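Local coordinates for protein adenosine kinase, putative (PDB 2XTB) that probably catalyses the ATP-dependent phosphorylation of adenosine to AMP in purine salvage, with magnesium as cofactor, at residues Y11-P16 with T87-I92; Y32-G37 with T135-L140; F202-F207 with K229-M234. One frame throughout, in Å; residues are numbered along the deposited sequence.

Contact 1 (Y11-P16 with T87-I92); sequences YVQCNP and TYVGCI. With KRM (4-[5-(4-phenoxyphenyl)-1H-pyrazol-3-yl]morpholine), chain B.
The ring of Tyr88 lies along segment 11-16, with its CD1 3.6 Å from CG1 of Val12 and its CE2 3.8 Å from CB of Pro16. CG of Pro16 comes up at the ring edge, in plane. Turning CG anti to the backbone N (chi1 179°) carries the phenol oxygen forward to the Cys14-Pro16 backbone. There a water joins the two segments, donating to Asn15 O at 2.7 Å and bonding to Tyr88 OH. Tyrosine suits the place, offering an apolar ring to Val12 and Pro16 and a polar tip to the water.

On the opposite face of the sheet Val89 packs against two neighbours: CG2 rests 3.6 Å from Tyr11 CE1, and CG1 lies by the amide end of the extended Gln13.

Between these two layers of side chains runs a parallel ladder. Val12 uses both its backbone N-H and its carbonyl, N to Thr87 O at 2.8 Å and O from Val89 N at 2.8 Å, and Cys14 N reaches Val89 O at 3.2 Å. Gly90, bare of a side chain, leaves room for Pro16, whose CD lies 3.9 Å from Gly90 CA. Asn15, an adenosine-binding residue, gives a weak hydrogen bond through ND2 to the ligand's pyrazole N17. A substrate residue on the loop at the carboxyl end of a central parallel strand is characteristic of the alpha/beta fold of PfkB kinases.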
loop_
_atom_site.group_PDB
_atom_site.type_symbol
_atom_site.label_atom_id
_atom_site.label_comp_id
_atom_site.label_asym_id
_atom_site.label_seq_id
_atom_site.Cartn_x
_atom_site.Cartn_y
_atom_site.Cartn_z
ATOM N N TYR A 11 -12.325 0.332 0.592
ATOM C CA TYR A 11 -11.914 -0.896 1.238
ATOM C C TYR A 11 -10.437 -1.122 0.930
ATOM O O TYR A 11 -10.019 -1.057 -0.229
ATOM C CB TYR A 11 -12.755 -2.054 0.703
ATOM C CG TYR A 11 -12.471 -3.400 1.325
ATOM C CD1 TYR A 11 -13.212 -3.849 2.413
ATOM C CD2 TYR A 11 -11.476 -4.234 0.812
ATOM C CE1 TYR A 11 -12.966 -5.088 2.985
ATOM C CE2 TYR A 11 -11.223 -5.475 1.377
ATOM C CZ TYR A 11 -11.973 -5.895 2.463
ATOM O OH TYR A 11 -11.732 -7.121 3.031
ATOM N N VAL A 12 -9.650 -1.373 1.970
ATOM C CA VAL A 12 -8.220 -1.609 1.813
ATOM C C VAL A 12 -7.854 -2.917 2.496
ATOM O O VAL A 12 -8.178 -3.123 3.663
ATOM C CB VAL A 12 -7.364 -0.445 2.399
ATOM C CG1 VAL A 12 -5.883 -0.755 2.295
ATOM C CG2 VAL A 12 -7.658 0.861 1.686
ATOM N N GLN A 13 -7.192 -3.806 1.766
ATOM C CA GLN A 13 -6.681 -5.027 2.366
ATOM C C GLN A 13 -5.178 -5.138 2.164
ATOM O O GLN A 13 -4.671 -4.911 1.066
ATOM C CB GLN A 13 -7.405 -6.252 1.821
ATOM C CG GLN A 13 -7.048 -7.554 2.532
ATOM C CD GLN A 13 -8.129 -8.609 2.413
ATOM O OE1 GLN A 13 -7.840 -9.799 2.294
ATOM N NE2 GLN A 13 -9.383 -8.180 2.450
ATOM N N CYS A 14 -4.473 -5.473 3.241
ATOM C CA CYS A 14 -3.021 -5.596 3.212
ATOM C C CYS A 14 -2.510 -6.288 4.473
ATOM O O CYS A 14 -3.298 -6.762 5.300
ATOM C CB CYS A 14 -2.371 -4.216 3.063
ATOM S SG CYS A 14 -0.631 -4.250 2.588
ATOM N N ASN A 15 -1.186 -6.347 4.597
ATOM C CA ASN A 15 -0.516 -6.882 5.772
ATOM C C ASN A 15 -0.171 -5.764 6.764
ATOM O O ASN A 15 0.736 -4.966 6.511
ATOM C CB ASN A 15 0.746 -7.640 5.347
ATOM C CG ASN A 15 0.442 -8.855 4.474
ATOM O OD1 ASN A 15 -0.718 -9.207 4.251
ATOM N ND2 ASN A 15 1.491 -9.503 3.982
ATOM N N PRO A 16 -0.904 -5.691 7.893
ATOM C CA PRO A 16 -0.669 -4.612 8.851
ATOM C C PRO A 16 0.566 -4.846 9.716
ATOM O O PRO A 16 0.677 -5.881 10.371
ATOM C CB PRO A 16 -1.947 -4.606 9.701
ATOM C CG PRO A 16 -2.519 -5.965 9.572
ATOM C CD PRO A 16 -1.980 -6.603 8.327
ATOM N N THR A 87 -12.146 1.574 5.186
ATOM C CA THR A 87 -12.167 0.384 6.017
ATOM C C THR A 87 -10.920 -0.414 5.665
ATOM O O THR A 87 -10.629 -0.628 4.485
ATOM C CB THR A 87 -13.430 -0.464 5.781
ATOM O OG1 THR A 87 -14.592 0.354 5.955
ATOM C CG2 THR A 87 -13.494 -1.627 6.764
ATOM N N TYR A 88 -10.175 -0.827 6.688
ATOM C CA TYR A 88 -8.966 -1.613 6.488
ATOM C C TYR A 88 -9.114 -3.020 7.045
ATOM O O TYR A 88 -9.471 -3.204 8.211
ATOM C CB TYR A 88 -7.748 -0.929 7.110
ATOM C CG TYR A 88 -6.466 -1.716 6.938
ATOM C CD1 TYR A 88 -5.641 -1.502 5.836
ATOM C CD2 TYR A 88 -6.086 -2.686 7.870
ATOM C CE1 TYR A 88 -4.469 -2.229 5.667
ATOM C CE2 TYR A 88 -4.918 -3.415 7.708
ATOM C CZ TYR A 88 -4.113 -3.179 6.608
ATOM O OH TYR A 88 -2.954 -3.896 6.443
ATOM N N VAL A 89 -8.825 -4.006 6.202
ATOM C CA VAL A 89 -8.850 -5.406 6.595
ATOM C C VAL A 89 -7.431 -5.960 6.538
ATOM O O VAL A 89 -6.675 -5.682 5.607
ATOM C CB VAL A 89 -9.839 -6.229 5.722
ATOM C CG1 VAL A 89 -9.643 -7.730 5.907
ATOM C CG2 VAL A 89 -11.269 -5.846 6.060
ATOM N N GLY A 90 -7.077 -6.722 7.563
ATOM C CA GLY A 90 -5.764 -7.331 7.672
ATOM C C GLY A 90 -5.773 -8.262 8.859
ATOM O O GLY A 90 -6.834 -8.544 9.415
ATOM N N CYS A 91 -4.601 -8.738 9.257
ATOM C CA CYS A 91 -4.523 -9.632 10.404
ATOM C C CYS A 91 -3.456 -9.216 11.418
ATOM O O CYS A 91 -2.261 -9.213 11.122
ATOM C CB CYS A 91 -4.327 -11.085 9.951
ATOM S SG CYS A 91 -4.524 -12.309 11.260
ATOM N N ILE A 92 -3.913 -8.850 12.610
ATOM C CA ILE A 92 -3.022 -8.577 13.732
ATOM C C ILE A 92 -3.194 -9.660 14.800
ATOM O O ILE A 92 -3.881 -10.660 14.576
ATOM C CB ILE A 92 -3.251 -7.162 14.328
ATOM C CG1 ILE A 92 -4.696 -6.995 14.812
ATOM C CG2 ILE A 92 -2.882 -6.091 13.305
ATOM C CD1 ILE A 92 -4.915 -5.810 15.733
HETATM C C24 KRM B . 3.800 -5.916 4.165
HETATM C C23 KRM B . 3.434 -4.468 3.866
HETATM O O22 KRM B . 4.565 -3.639 4.133
HETATM C C21 KRM B . 5.618 -3.881 3.199
HETATM C C20 KRM B . 6.162 -5.300 3.369
HETATM N N19 KRM B . 5.041 -6.248 3.454
HETATM C C16 KRM B . 5.147 -7.509 2.904
HETATM C C15 KRM B . 6.335 -8.121 2.533
HETATM N N17 KRM B . 4.074 -8.272 2.710
HETATM N N18 KRM B . 4.583 -9.458 2.162
HETATM C C14 KRM B . 5.936 -9.372 2.055
HETATM C C11 KRM B . 6.802 -10.465 1.513
HETATM C C10 KRM B . 8.196 -10.364 1.519
HETATM C C9 KRM B . 8.976 -11.404 1.005
HETATM C C12 KRM B . 6.199 -11.614 0.995
HETATM C C13 KRM B . 6.978 -12.652 0.482
HETATM C C8 KRM B . 8.370 -12.553 0.481
HETATM O O7 KRM B . 9.105 -13.602 -0.030
HETATM C C6 KRM B . 10.382 -13.484 -0.539
HETATM C C1 KRM B . 11.477 -13.916 0.217
HETATM C C5 KRM B . 10.594 -12.951 -1.813
HETATM C C4 KRM B . 11.894 -12.841 -2.321
HETATM C C3 KRM B . 12.985 -13.267 -1.560
HETATM C C2 KRM B . 12.777 -13.806 -0.289
HETATM O O HOH W 1 -3.206 -9.556 7.028
HETATM O O HOH W 2 -0.401 -2.816 5.391
#

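Contact 2 (Y32-G37 with T135-L140); sequences YGLERG and TLVADL. With KRM (4-[5-(4-phenoxyphenyl)-1H-pyrazol-3-yl]morpholine), chain B.
Thr135 OG1 accepts a nearly straight hydrogen bond from Gly37 N, 2.9 Å long with an angle of 164° at the hydrogen. The torsion chi1 of -55° sets OG1 anti to the carbonyl carbon and CG2 anti to the backbone N, which turns the hydroxyl to Gly37 and the methyl to Leu34 and Glu35. CG2 lies 3.4 Å from Glu35 O and 3.9 Å from Leu34 CB. Threonine fits because one branch is polar and the other apolar. Gly37 has a positive phi, a backbone shape that glycine adopts readily.

Further along the strand the contact turns purely apolar. Leu34 spreads its forked end round one methyl: its CD1 is 3.6 Å and its CD2 3.7 Å from Val137 CG2. Arg36 instead points outward, and its guanidinium is held by a salt bridge to Asp26 and a hydrogen bond to Thr130.

Segment 32-37 follows helix 26-31, which ends in a Schellman motif with Gly33 at C-prime, and leads into strand 39-41. In the smaller five-stranded sheet, strand 133-139 lies between 39-41, parallel to it, and 124-130, antiparallel. Leu29 of helix 26-31 touches Leu34 and Thr135, while Ile49 of helix 49-53 packs on Leu34 and Val137.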
loop_
_atom_site.group_PDB
_atom_site.type_symbol
_atom_site.label_atom_id
_atom_site.label_comp_id
_atom_site.label_asym_id
_atom_site.label_seq_id
_atom_site.Cartn_x
_atom_site.Cartn_y
_atom_site.Cartn_z
ATOM N N TYR A 32 23.122 -5.671 15.334
ATOM C CA TYR A 32 22.136 -6.539 14.693
ATOM C C TYR A 32 22.434 -6.915 13.247
ATOM O O TYR A 32 21.547 -7.357 12.513
ATOM C CB TYR A 32 20.715 -5.992 14.888
ATOM C CG TYR A 32 20.274 -6.126 16.324
ATOM C CD1 TYR A 32 20.223 -5.018 17.168
ATOM C CD2 TYR A 32 19.959 -7.377 16.858
ATOM C CE1 TYR A 32 19.839 -5.148 18.507
ATOM C CE2 TYR A 32 19.576 -7.515 18.188
ATOM C CZ TYR A 32 19.520 -6.401 19.005
ATOM O OH TYR A 32 19.143 -6.546 20.318
ATOM N N GLY A 33 23.700 -6.758 12.861
ATOM C CA GLY A 33 24.185 -7.153 11.537
ATOM C C GLY A 33 23.502 -6.418 10.402
ATOM O O GLY A 33 23.389 -6.944 9.291
ATOM N N LEU A 34 23.065 -5.194 10.687
ATOM C CA LEU A 34 22.250 -4.420 9.759
ATOM C C LEU A 34 23.057 -3.468 8.902
ATOM O O LEU A 34 23.742 -2.578 9.414
ATOM C CB LEU A 34 21.177 -3.636 10.515
ATOM C CG LEU A 34 20.080 -4.448 11.194
ATOM C CD1 LEU A 34 19.202 -3.517 12.004
ATOM C CD2 LEU A 34 19.264 -5.218 10.165
ATOM N N GLU A 35 22.964 -3.658 7.590
ATOM C CA GLU A 35 23.533 -2.720 6.638
ATOM C C GLU A 35 22.617 -1.502 6.554
ATOM O O GLU A 35 21.405 -1.648 6.385
ATOM C CB GLU A 35 23.683 -3.383 5.272
ATOM C CG GLU A 35 24.608 -2.640 4.330
ATOM C CD GLU A 35 25.261 -3.553 3.312
ATOM O OE1 GLU A 35 24.835 -4.726 3.196
ATOM O OE2 GLU A 35 26.206 -3.090 2.632
ATOM N N ARG A 36 23.197 -0.310 6.684
ATOM C CA ARG A 36 22.427 0.934 6.722
ATOM C C ARG A 36 21.578 1.126 5.467
ATOM O O ARG A 36 22.057 0.932 4.350
ATOM C CB ARG A 36 23.350 2.140 6.922
ATOM C CG ARG A 36 22.680 3.336 7.599
ATOM C CD ARG A 36 23.522 4.611 7.501
ATOM N NE ARG A 36 24.861 4.470 8.077
ATOM C CZ ARG A 36 25.168 4.658 9.361
ATOM N NH1 ARG A 36 24.234 4.998 10.244
ATOM N NH2 ARG A 36 26.421 4.502 9.767
ATOM N N GLY A 37 20.312 1.485 5.669
ATOM C CA GLY A 37 19.417 1.845 4.576
ATOM C C GLY A 37 18.802 0.693 3.799
ATOM O O GLY A 37 18.169 0.913 2.766
ATOM N N THR A 135 16.869 2.108 8.399
ATOM C CA THR A 135 17.153 0.690 8.174
ATOM C C THR A 135 15.988 -0.144 8.695
ATOM O O THR A 135 15.628 -0.055 9.874
ATOM C CB THR A 135 18.467 0.252 8.859
ATOM O OG1 THR A 135 19.538 1.096 8.424
ATOM C CG2 THR A 135 18.801 -1.196 8.525
ATOM N N LEU A 136 15.403 -0.955 7.817
ATOM C CA LEU A 136 14.176 -1.675 8.155
ATOM C C LEU A 136 14.381 -3.165 8.418
ATOM O O LEU A 136 15.051 -3.862 7.651
ATOM C CB LEU A 136 13.094 -1.458 7.083
ATOM C CG LEU A 136 12.688 -0.027 6.704
ATOM C CD1 LEU A 136 11.500 -0.051 5.752
ATOM C CD2 LEU A 136 12.367 0.824 7.929
ATOM N N VAL A 137 13.805 -3.626 9.526
ATOM C CA VAL A 137 13.757 -5.043 9.880
ATOM C C VAL A 137 12.295 -5.417 10.096
ATOM O O VAL A 137 11.685 -5.026 11.097
ATOM C CB VAL A 137 14.548 -5.356 11.170
ATOM C CG1 VAL A 137 14.873 -6.839 11.246
ATOM C CG2 VAL A 137 15.811 -4.532 11.243
ATOM N N ALA A 138 11.735 -6.168 9.151
ATOM C CA ALA A 138 10.312 -6.491 9.179
ATOM C C ALA A 138 10.038 -7.934 9.591
ATOM O O ALA A 138 10.696 -8.864 9.121
ATOM C CB ALA A 138 9.670 -6.187 7.828
ATOM N N ASP A 139 9.070 -8.103 10.486
ATOM C CA ASP A 139 8.548 -9.419 10.829
ATOM C C ASP A 139 7.075 -9.465 10.435
ATOM O O ASP A 139 6.250 -8.758 11.016
ATOM C CB ASP A 139 8.722 -9.703 12.324
ATOM C CG ASP A 139 8.466 -11.160 12.676
ATOM O OD1 ASP A 139 7.455 -11.733 12.207
ATOM O OD2 ASP A 139 9.278 -11.736 13.432
ATOM N N LEU A 140 6.756 -10.289 9.442
ATOM C CA LEU A 140 5.396 -10.367 8.902
ATOM C C LEU A 140 4.379 -10.846 9.942
ATOM O O LEU A 140 3.300 -10.266 10.076
ATOM C CB LEU A 140 5.366 -11.244 7.642
ATOM C CG LEU A 140 5.422 -10.592 6.247
ATOM C CD1 LEU A 140 6.215 -9.280 6.203
ATOM C CD2 LEU A 140 5.959 -11.574 5.207
HETATM C C24 KRM B . 3.800 -5.916 4.165
HETATM C C23 KRM B . 3.434 -4.468 3.866
HETATM O O22 KRM B . 4.565 -3.639 4.133
HETATM C C21 KRM B . 5.618 -3.881 3.199
HETATM C C20 KRM B . 6.162 -5.300 3.369
HETATM N N19 KRM B . 5.041 -6.248 3.454
HETATM C C16 KRM B . 5.147 -7.509 2.904
HETATM C C15 KRM B . 6.335 -8.121 2.533
HETATM N N17 KRM B . 4.074 -8.272 2.710
HETATM N N18 KRM B . 4.583 -9.458 2.162
HETATM C C14 KRM B . 5.936 -9.372 2.055
HETATM C C11 KRM B . 6.802 -10.465 1.513
HETATM C C10 KRM B . 8.196 -10.364 1.519
HETATM C C9 KRM B . 8.976 -11.404 1.005
HETATM C C12 KRM B . 6.199 -11.614 0.995
HETATM C C13 KRM B . 6.978 -12.652 0.482
HETATM C C8 KRM B . 8.370 -12.553 0.481
HETATM O O7 KRM B . 9.105 -13.602 -0.030
HETATM C C6 KRM B . 10.382 -13.484 -0.539
HETATM C C1 KRM B . 11.477 -13.916 0.217
HETATM C C5 KRM B . 10.594 -12.951 -1.813
HETATM C C4 KRM B . 11.894 -12.841 -2.321
HETATM C C3 KRM B . 12.985 -13.267 -1.560
HETATM C C2 KRM B . 12.777 -13.806 -0.289
#

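Contact 3 (F202-F207 with K229-M234); sequences FIMQFF and KEFANM. With KRM (4-[5-(4-phenoxyphenyl)-1H-pyrazol-3-yl]morpholine), chain B.
Met204 fills the tight part of this contact, laying its CG 3.8 Å from CD1 of the Phe231 ring, the two side chains crossing at about a right angle. With chi1 at -77°, CG stands anti to the carbonyl carbon and faces Phe231; bends at chi2 and chi3 then fold the thioether back instead of extending it across the neighbouring helix. Met234 closes in from the next turn, its CG 3.4 Å from Met204 O, and its CE sits 4.1 Å above one face of the Phe231 ring, offset toward the rim. Methionine suits this seam, since a flexible unbranched chain can fit its shape to the ring and backbone it meets.

Segments 202-206 and 229-234, of helices 201-206 and 225-235, run nearly parallel, their axes 12° apart and 8.5 Å from each other at closest approach. Each helix follows one of the adjacent parallel strands 193-197 and 220-224, as in the repeated beta-alpha-beta units of the ribokinase fold. Leu211 of helix 208-214 also packs on Met204, Phe231 and Met234. Phe202, which points away from helix 225-235, instead turns a ring face to the ligand.

Toward solvent the packing is looser and more polar. Glu230 still touches Met204 CB with its CG, at 3.7 Å, but its carboxylate lies beside the stem of exposed Gln205, OE2 being 3.7 Å from Gln205 CB. Asn233 donates from ND2 to Glu230 OE1 at 3.1 Å, approaching from above the carboxylate plane.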
loop_
_atom_site.group_PDB
_atom_site.type_symbol
_atom_site.label_atom_id
_atom_site.label_comp_id
_atom_site.label_asym_id
_atom_site.label_seq_id
_atom_site.Cartn_x
_atom_site.Cartn_y
_atom_site.Cartn_z
ATOM N N PHE A 202 9.185 -8.682 -6.960
ATOM C CA PHE A 202 9.124 -10.118 -6.675
ATOM C C PHE A 202 7.713 -10.707 -6.777
ATOM O O PHE A 202 7.559 -11.921 -6.926
ATOM C CB PHE A 202 9.793 -10.470 -5.335
ATOM C CG PHE A 202 9.041 -9.996 -4.121
ATOM C CD1 PHE A 202 7.979 -10.738 -3.604
ATOM C CD2 PHE A 202 9.409 -8.820 -3.479
ATOM C CE1 PHE A 202 7.284 -10.303 -2.480
ATOM C CE2 PHE A 202 8.721 -8.378 -2.348
ATOM C CZ PHE A 202 7.656 -9.120 -1.851
ATOM N N ILE A 203 6.695 -9.849 -6.701
ATOM C CA ILE A 203 5.302 -10.266 -6.896
ATOM C C ILE A 203 5.120 -10.819 -8.304
ATOM O O ILE A 203 4.571 -11.906 -8.483
ATOM C CB ILE A 203 4.299 -9.096 -6.655
ATOM C CG1 ILE A 203 4.425 -8.539 -5.226
ATOM C CG2 ILE A 203 2.855 -9.519 -6.985
ATOM C CD1 ILE A 203 4.080 -9.519 -4.113
ATOM N N MET A 204 5.600 -10.066 -9.293
ATOM C CA MET A 204 5.534 -10.470 -10.701
ATOM C C MET A 204 6.443 -11.654 -11.030
ATOM O O MET A 204 6.194 -12.382 -11.990
ATOM C CB MET A 204 5.864 -9.290 -11.623
ATOM C CG MET A 204 4.739 -8.286 -11.783
ATOM S SD MET A 204 4.320 -7.410 -10.261
ATOM C CE MET A 204 5.716 -6.295 -10.116
ATOM N N GLN A 205 7.489 -11.845 -10.234
ATOM C CA GLN A 205 8.440 -12.916 -10.492
ATOM C C GLN A 205 8.044 -14.222 -9.804
ATOM O O GLN A 205 8.055 -15.280 -10.425
ATOM C CB GLN A 205 9.856 -12.495 -10.086
ATOM C CG GLN A 205 10.955 -13.323 -10.748
ATOM C CD GLN A 205 12.349 -12.979 -10.254
ATOM O OE1 GLN A 205 13.306 -13.700 -10.531
ATOM N NE2 GLN A 205 12.473 -11.876 -9.523
ATOM N N PHE A 206 7.685 -14.139 -8.527
ATOM C CA PHE A 206 7.443 -15.331 -7.714
ATOM C C PHE A 206 5.963 -15.644 -7.481
ATOM O O PHE A 206 5.612 -16.782 -7.170
ATOM C CB PHE A 206 8.184 -15.217 -6.376
ATOM C CG PHE A 206 9.679 -15.304 -6.505
ATOM C CD1 PHE A 206 10.336 -16.518 -6.302
ATOM C CD2 PHE A 206 10.434 -14.179 -6.837
ATOM C CE1 PHE A 206 11.723 -16.608 -6.426
ATOM C CE2 PHE A 206 11.820 -14.260 -6.966
ATOM C CZ PHE A 206 12.464 -15.475 -6.758
ATOM N N PHE A 207 5.105 -14.640 -7.632
ATOM C CA PHE A 207 3.679 -14.810 -7.380
ATOM C C PHE A 207 2.848 -14.426 -8.603
ATOM O O PHE A 207 1.736 -13.903 -8.482
ATOM C CB PHE A 207 3.257 -14.009 -6.142
ATOM C CG PHE A 207 3.982 -14.411 -4.885
ATOM C CD1 PHE A 207 5.193 -13.813 -4.541
ATOM C CD2 PHE A 207 3.458 -15.391 -4.049
ATOM C CE1 PHE A 207 5.868 -14.186 -3.388
ATOM C CE2 PHE A 207 4.127 -15.771 -2.892
ATOM C CZ PHE A 207 5.332 -15.168 -2.560
ATOM N N LYS A 229 8.530 -2.782 -14.932
ATOM C CA LYS A 229 9.485 -3.497 -15.774
ATOM C C LYS A 229 9.427 -5.018 -15.577
ATOM O O LYS A 229 9.469 -5.773 -16.551
ATOM C CB LYS A 229 10.902 -2.942 -15.561
ATOM C CG LYS A 229 12.033 -3.721 -16.239
ATOM C CD LYS A 229 11.904 -3.755 -17.758
ATOM C CE LYS A 229 13.013 -4.596 -18.371
ATOM N NZ LYS A 229 12.820 -4.790 -19.833
ATOM N N GLU A 230 9.317 -5.459 -14.326
ATOM C CA GLU A 230 9.213 -6.888 -14.014
ATOM C C GLU A 230 7.865 -7.460 -14.468
ATOM O O GLU A 230 7.744 -8.658 -14.739
ATOM C CB GLU A 230 9.444 -7.132 -12.519
ATOM C CG GLU A 230 9.461 -8.600 -12.088
ATOM C CD GLU A 230 10.478 -9.444 -12.837
ATOM O OE1 GLU A 230 11.635 -9.001 -13.011
ATOM O OE2 GLU A 230 10.116 -10.566 -13.242
ATOM N N PHE A 231 6.860 -6.592 -14.550
ATOM C CA PHE A 231 5.571 -6.944 -15.126
ATOM C C PHE A 231 5.745 -7.289 -16.607
ATOM O O PHE A 231 5.199 -8.282 -17.086
ATOM C CB PHE A 231 4.584 -5.790 -14.954
ATOM C CG PHE A 231 3.156 -6.166 -15.206
ATOM C CD1 PHE A 231 2.332 -6.553 -14.153
ATOM C CD2 PHE A 231 2.625 -6.123 -16.496
ATOM C CE1 PHE A 231 0.999 -6.894 -14.380
ATOM C CE2 PHE A 231 1.293 -6.464 -16.734
ATOM C CZ PHE A 231 0.480 -6.849 -15.674
ATOM N N ALA A 232 6.520 -6.470 -17.317
ATOM C CA ALA A 232 6.847 -6.730 -18.717
ATOM C C ALA A 232 7.655 -8.018 -18.865
ATOM O O ALA A 232 7.488 -8.749 -19.842
ATOM C CB ALA A 232 7.598 -5.550 -19.319
ATOM N N ASN A 233 8.522 -8.288 -17.890
ATOM C CA ASN A 233 9.283 -9.537 -17.851
ATOM C C ASN A 233 8.368 -10.739 -17.645
ATOM O O ASN A 233 8.553 -11.783 -18.266
ATOM C CB ASN A 233 10.359 -9.499 -16.756
ATOM C CG ASN A 233 11.340 -8.347 -16.927
ATOM O OD1 ASN A 233 11.277 -7.593 -17.900
ATOM N ND2 ASN A 233 12.253 -8.207 -15.971
ATOM N N MET A 234 7.380 -10.576 -16.770
ATOM C CA MET A 234 6.373 -11.602 -16.514
ATOM C C MET A 234 5.577 -11.909 -17.782
ATOM O O MET A 234 5.314 -13.074 -18.101
ATOM C CB MET A 234 5.428 -11.135 -15.409
ATOM C CG MET A 234 4.452 -12.187 -14.937
ATOM S SD MET A 234 3.198 -11.487 -13.866
ATOM C CE MET A 234 2.048 -10.805 -15.062
HETATM C C24 KRM B . 3.800 -5.916 4.165
HETATM C C23 KRM B . 3.434 -4.468 3.866
HETATM O O22 KRM B . 4.565 -3.639 4.133
HETATM C C21 KRM B . 5.618 -3.881 3.199
HETATM C C20 KRM B . 6.162 -5.300 3.369
HETATM N N19 KRM B . 5.041 -6.248 3.454
HETATM C C16 KRM B . 5.147 -7.509 2.904
HETATM C C15 KRM B . 6.335 -8.121 2.533
HETATM N N17 KRM B . 4.074 -8.272 2.710
HETATM N N18 KRM B . 4.583 -9.458 2.162
HETATM C C14 KRM B . 5.936 -9.372 2.055
HETATM C C11 KRM B . 6.802 -10.465 1.513
HETATM C C10 KRM B . 8.196 -10.364 1.519
HETATM C C9 KRM B . 8.976 -11.404 1.005
HETATM C C12 KRM B . 6.199 -11.614 0.995
HETATM C C13 KRM B . 6.978 -12.652 0.482
HETATM C C8 KRM B . 8.370 -12.553 0.481
HETATM O O7 KRM B . 9.105 -13.602 -0.030
HETATM C C6 KRM B . 10.382 -13.484 -0.539
HETATM C C1 KRM B . 11.477 -13.916 0.217
HETATM C C5 KRM B . 10.594 -12.951 -1.813
HETATM C C4 KRM B . 11.894 -12.841 -2.321
HETATM C C3 KRM B . 12.985 -13.267 -1.560
HETATM C C2 KRM B . 12.777 -13.806 -0.289
#

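In the fold
All three contacts touch the same bound ligand but not one another, their centres 23 to 24 Å apart. Contact 1 is wholly buried in the large mixed sheet, and its backbone ladder does most of the polar work. Contact 2 belongs to the smaller sheet and is only partly buried; there a loop is tied to a strand by one hydrogen bond to a side chain, with a small leucine-valine patch beside it. Contact 3, also partly buried, joins two helices flanking the large sheet and rests on methionine and phenylalanine packing, grading into polar groups at its solvent side. Along the chain contacts 1 and 2 interleave, whereas contact 3 follows both.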